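Local structure of E3 ubiquitin-protein ligase TRIM65 (Homo sapiens, 7JL4) at residues 53-65 / 93-105. The protein is an E3 ubiquitin ligase of the TRIM family acting in innate immunity, autophagy and microRNA regulation, represented here by its C-terminal PRY-SPRY (B30.2) domain. Numbering follows the deposited sequence.
Sequences GPGSFELWQVQCA and LPRSRLGPHTDNI. Unlike the reference sequence in segment 93-105: S96 (reference Cys).
R95 lays its CD over the centre of the F57 ring, a CH-pi contact with CD 3.5 Å from the ring centroid, while the guanidinium runs on past the rim as an off-centre cation-pi partner, its plane 31° from that of the ring. A bend at chi2 (-87°) turns the arginine back across the phenyl and brings NE to G55 O at 3.0 Å, with the oxygen in the guanidinium plane. Q61 CB packs on the opposite face of F57, toward its rim, and P94 O lies at the ring edge. With R95 cut back to alanine, one face of F57 would probably lose its cover and G55 O this donor. Next along, the backbones join: E58 N donates to R95 O (2.8 Å), and the extended E58 side chain reaches back to accept R97 N on the anti side of OE1, tilted out of the carboxylate plane (3.1 Å). L59 fits into the bend of 93-105, CD1 against the N104 amide and CD2 against the T102 carbonyl. These residues tie the approach to edge strand 61-63 of the B30.2/SPRY beta-sandwich to the long loop between strands 84-89 and 111-116. W60, centre of an inverse gamma turn, donates its N to T102 O (3.1 Å), in the carbonyl plane. T102 CG2 sits over the six-membered ring of W60, 3.7 Å from its centroid, and the same methyl also rests on a face of the R97 guanidinium. Farther out, W179 bonds T102 OG1, N104 ND2 holds P94 O (3.0 Å), and R97 NE and NH2 bind the carbonyls of G99 and P100.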
# COMPACT_ATOMS: atom_id res chain seq x y z
N GLY A 53 -4.50 -11.73 -17.52
CA GLY A 53 -3.34 -12.13 -18.28
C GLY A 53 -2.26 -12.72 -17.41
O GLY A 53 -2.41 -12.84 -16.19
N PRO A 54 -1.14 -13.10 -18.02
CA PRO A 54 -0.01 -13.60 -17.22
C PRO A 54 0.57 -12.50 -16.34
O PRO A 54 0.61 -11.33 -16.72
CB PRO A 54 1.01 -14.07 -18.27
CG PRO A 54 0.52 -13.55 -19.61
CD PRO A 54 -0.77 -12.80 -19.41
N GLY A 55 1.00 -12.89 -15.14
CA GLY A 55 1.53 -11.96 -14.17
C GLY A 55 0.50 -11.24 -13.35
O GLY A 55 0.87 -10.54 -12.39
N SER A 56 -0.78 -11.38 -13.67
CA SER A 56 -1.80 -10.69 -12.91
C SER A 56 -2.03 -11.42 -11.60
O SER A 56 -2.02 -12.65 -11.54
CB SER A 56 -3.10 -10.58 -13.71
OG SER A 56 -3.51 -11.85 -14.19
N PHE A 57 -2.21 -10.64 -10.53
CA PHE A 57 -2.54 -11.21 -9.23
C PHE A 57 -3.89 -11.93 -9.30
O PHE A 57 -4.88 -11.37 -9.78
CB PHE A 57 -2.59 -10.12 -8.17
CG PHE A 57 -1.25 -9.72 -7.60
CD1 PHE A 57 -0.63 -10.51 -6.64
CD2 PHE A 57 -0.64 -8.54 -7.99
CE1 PHE A 57 0.58 -10.16 -6.09
CE2 PHE A 57 0.59 -8.17 -7.45
CZ PHE A 57 1.21 -8.98 -6.50
N GLU A 58 -3.91 -13.19 -8.84
CA GLU A 58 -5.17 -13.88 -8.56
C GLU A 58 -5.75 -13.43 -7.22
O GLU A 58 -6.98 -13.38 -7.04
CB GLU A 58 -4.95 -15.39 -8.56
CG GLU A 58 -4.50 -15.95 -9.90
CD GLU A 58 -4.24 -17.44 -9.88
OE1 GLU A 58 -4.39 -18.07 -8.80
OE2 GLU A 58 -3.89 -17.99 -10.94
N LEU A 59 -4.87 -13.12 -6.27
CA LEU A 59 -5.23 -12.37 -5.09
C LEU A 59 -5.86 -11.04 -5.50
O LEU A 59 -5.74 -10.60 -6.63
CB LEU A 59 -3.99 -12.13 -4.25
CG LEU A 59 -3.34 -13.49 -3.93
CD1 LEU A 59 -1.90 -13.30 -3.47
CD2 LEU A 59 -4.13 -14.25 -2.91
N TRP A 60 -6.52 -10.39 -4.55
CA TRP A 60 -7.15 -9.10 -4.84
C TRP A 60 -6.12 -7.99 -4.66
O TRP A 60 -6.24 -7.13 -3.78
CB TRP A 60 -8.37 -8.90 -3.94
CG TRP A 60 -9.44 -9.90 -4.19
CD1 TRP A 60 -9.62 -10.63 -5.33
CD2 TRP A 60 -10.49 -10.30 -3.29
NE1 TRP A 60 -10.71 -11.45 -5.20
CE2 TRP A 60 -11.26 -11.28 -3.96
CE3 TRP A 60 -10.85 -9.92 -1.99
CZ2 TRP A 60 -12.38 -11.88 -3.37
CZ3 TRP A 60 -11.96 -10.54 -1.40
CH2 TRP A 60 -12.71 -11.50 -2.09
N GLN A 61 -5.10 -8.00 -5.53
CA GLN A 61 -3.92 -7.16 -5.34
C GLN A 61 -3.45 -6.51 -6.64
O GLN A 61 -3.80 -6.93 -7.76
CB GLN A 61 -2.75 -7.95 -4.71
CG GLN A 61 -3.06 -8.40 -3.27
CD GLN A 61 -2.03 -9.35 -2.67
OE1 GLN A 61 -0.91 -9.52 -3.17
NE2 GLN A 61 -2.42 -9.99 -1.60
N VAL A 62 -2.64 -5.47 -6.47
CA VAL A 62 -2.00 -4.78 -7.59
C VAL A 62 -0.74 -4.14 -7.01
O VAL A 62 -0.74 -3.72 -5.85
CB VAL A 62 -2.94 -3.73 -8.21
CG1 VAL A 62 -3.39 -2.75 -7.14
CG2 VAL A 62 -2.24 -2.99 -9.39
N GLN A 63 0.32 -4.08 -7.82
CA GLN A 63 1.57 -3.45 -7.38
C GLN A 63 1.84 -2.20 -8.22
O GLN A 63 1.15 -1.91 -9.20
CB GLN A 63 2.75 -4.42 -7.48
CG GLN A 63 3.14 -4.76 -8.92
CD GLN A 63 4.28 -5.77 -9.03
OE1 GLN A 63 4.72 -6.34 -8.04
NE2 GLN A 63 4.77 -5.98 -10.26
N CYS A 64 2.85 -1.44 -7.81
CA CYS A 64 3.19 -0.21 -8.52
C CYS A 64 4.32 -0.48 -9.51
O CYS A 64 5.00 -1.50 -9.46
CB CYS A 64 3.61 0.89 -7.54
SG CYS A 64 2.23 1.58 -6.60
N ALA A 65 4.51 0.48 -10.40
CA ALA A 65 5.57 0.39 -11.39
C ALA A 65 6.91 0.87 -10.87
O ALA A 65 7.87 0.90 -11.64
CB ALA A 65 5.19 1.21 -12.63
N LEU A 93 7.06 -12.13 -4.37
CA LEU A 93 5.74 -12.26 -3.79
C LEU A 93 4.83 -13.07 -4.71
O LEU A 93 4.71 -12.73 -5.89
CB LEU A 93 5.12 -10.88 -3.51
CG LEU A 93 3.75 -10.89 -2.84
CD1 LEU A 93 3.85 -11.41 -1.40
CD2 LEU A 93 3.13 -9.49 -2.85
N PRO A 94 4.22 -14.15 -4.23
CA PRO A 94 3.38 -14.97 -5.11
C PRO A 94 2.14 -14.22 -5.61
O PRO A 94 1.54 -13.42 -4.90
CB PRO A 94 2.99 -16.16 -4.23
CG PRO A 94 4.07 -16.22 -3.17
CD PRO A 94 4.41 -14.78 -2.91
N ARG A 95 1.77 -14.53 -6.85
CA ARG A 95 0.58 -13.97 -7.48
C ARG A 95 -0.65 -14.87 -7.35
O ARG A 95 -1.78 -14.37 -7.47
CB ARG A 95 0.85 -13.73 -8.98
CG ARG A 95 2.07 -12.86 -9.30
CD ARG A 95 1.72 -11.41 -9.31
NE ARG A 95 2.70 -10.62 -10.04
CZ ARG A 95 3.87 -10.23 -9.55
NH1 ARG A 95 4.70 -9.51 -10.31
NH2 ARG A 95 4.20 -10.52 -8.29
N SER A 96 -0.47 -16.16 -7.09
CA SER A 96 -1.57 -17.11 -7.10
C SER A 96 -2.29 -17.13 -5.76
O SER A 96 -1.71 -16.86 -4.70
CB SER A 96 -1.09 -18.52 -7.42
OG SER A 96 0.07 -18.84 -6.67
N ARG A 97 -3.56 -17.48 -5.82
CA ARG A 97 -4.39 -17.75 -4.66
C ARG A 97 -4.47 -19.26 -4.49
O ARG A 97 -5.32 -19.91 -5.11
CB ARG A 97 -5.78 -17.19 -4.86
CG ARG A 97 -6.66 -17.42 -3.67
CD ARG A 97 -7.99 -16.85 -3.96
NE ARG A 97 -8.95 -17.11 -2.91
CZ ARG A 97 -10.20 -16.68 -2.96
NH1 ARG A 97 -10.61 -16.02 -4.04
NH2 ARG A 97 -11.04 -16.93 -1.97
N LEU A 98 -3.59 -19.84 -3.68
CA LEU A 98 -3.64 -21.28 -3.48
C LEU A 98 -4.71 -21.70 -2.48
O LEU A 98 -5.11 -22.88 -2.48
CB LEU A 98 -2.27 -21.78 -3.02
CG LEU A 98 -1.15 -21.55 -4.03
CD1 LEU A 98 0.14 -22.16 -3.52
CD2 LEU A 98 -1.52 -22.12 -5.38
N GLY A 99 -5.19 -20.79 -1.64
CA GLY A 99 -6.15 -21.16 -0.62
C GLY A 99 -7.33 -20.22 -0.49
O GLY A 99 -7.71 -19.52 -1.44
N PRO A 100 -7.94 -20.19 0.70
CA PRO A 100 -9.08 -19.30 0.92
C PRO A 100 -8.69 -17.84 1.08
O PRO A 100 -9.55 -16.98 0.87
CB PRO A 100 -9.71 -19.84 2.20
CG PRO A 100 -8.56 -20.42 2.95
CD PRO A 100 -7.62 -20.99 1.90
N HIS A 101 -7.44 -17.54 1.45
CA HIS A 101 -7.05 -16.15 1.69
C HIS A 101 -6.89 -15.41 0.37
O HIS A 101 -6.44 -15.98 -0.62
CB HIS A 101 -5.75 -16.09 2.52
CG HIS A 101 -5.77 -16.96 3.74
ND1 HIS A 101 -6.74 -16.85 4.72
CD2 HIS A 101 -4.95 -17.97 4.14
CE1 HIS A 101 -6.52 -17.75 5.67
NE2 HIS A 101 -5.44 -18.45 5.34
N THR A 102 -7.27 -14.13 0.36
CA THR A 102 -7.20 -13.29 -0.84
C THR A 102 -6.14 -12.21 -0.72
O THR A 102 -5.94 -11.45 -1.68
CB THR A 102 -8.55 -12.62 -1.11
OG1 THR A 102 -8.85 -11.73 -0.03
CG2 THR A 102 -9.66 -13.67 -1.24
N ASP A 103 -5.48 -12.10 0.43
CA ASP A 103 -4.46 -11.08 0.70
C ASP A 103 -3.24 -11.83 1.22
O ASP A 103 -3.35 -12.58 2.20
CB ASP A 103 -5.01 -10.10 1.75
CG ASP A 103 -4.05 -8.96 2.13
OD1 ASP A 103 -2.95 -8.80 1.54
OD2 ASP A 103 -4.43 -8.21 3.06
N ASN A 104 -2.09 -11.68 0.56
CA ASN A 104 -0.89 -12.31 1.09
C ASN A 104 0.18 -11.29 1.50
O ASN A 104 1.33 -11.68 1.75
CB ASN A 104 -0.33 -13.34 0.09
CG ASN A 104 0.34 -12.69 -1.12
OD1 ASN A 104 0.34 -11.46 -1.27
ND2 ASN A 104 0.95 -13.52 -1.97
N ILE A 105 -0.19 -10.01 1.60
CA ILE A 105 0.78 -8.96 1.92
C ILE A 105 1.14 -9.06 3.40
O ILE A 105 0.27 -8.93 4.28
CB ILE A 105 0.24 -7.57 1.57
CG1 ILE A 105 -0.10 -7.48 0.08
CG2 ILE A 105 1.28 -6.48 1.92
CD1 ILE A 105 -0.96 -6.26 -0.30
O HOH W 1 -9.58 -15.23 -6.44
O HOH W 2 6.27 -9.15 -6.87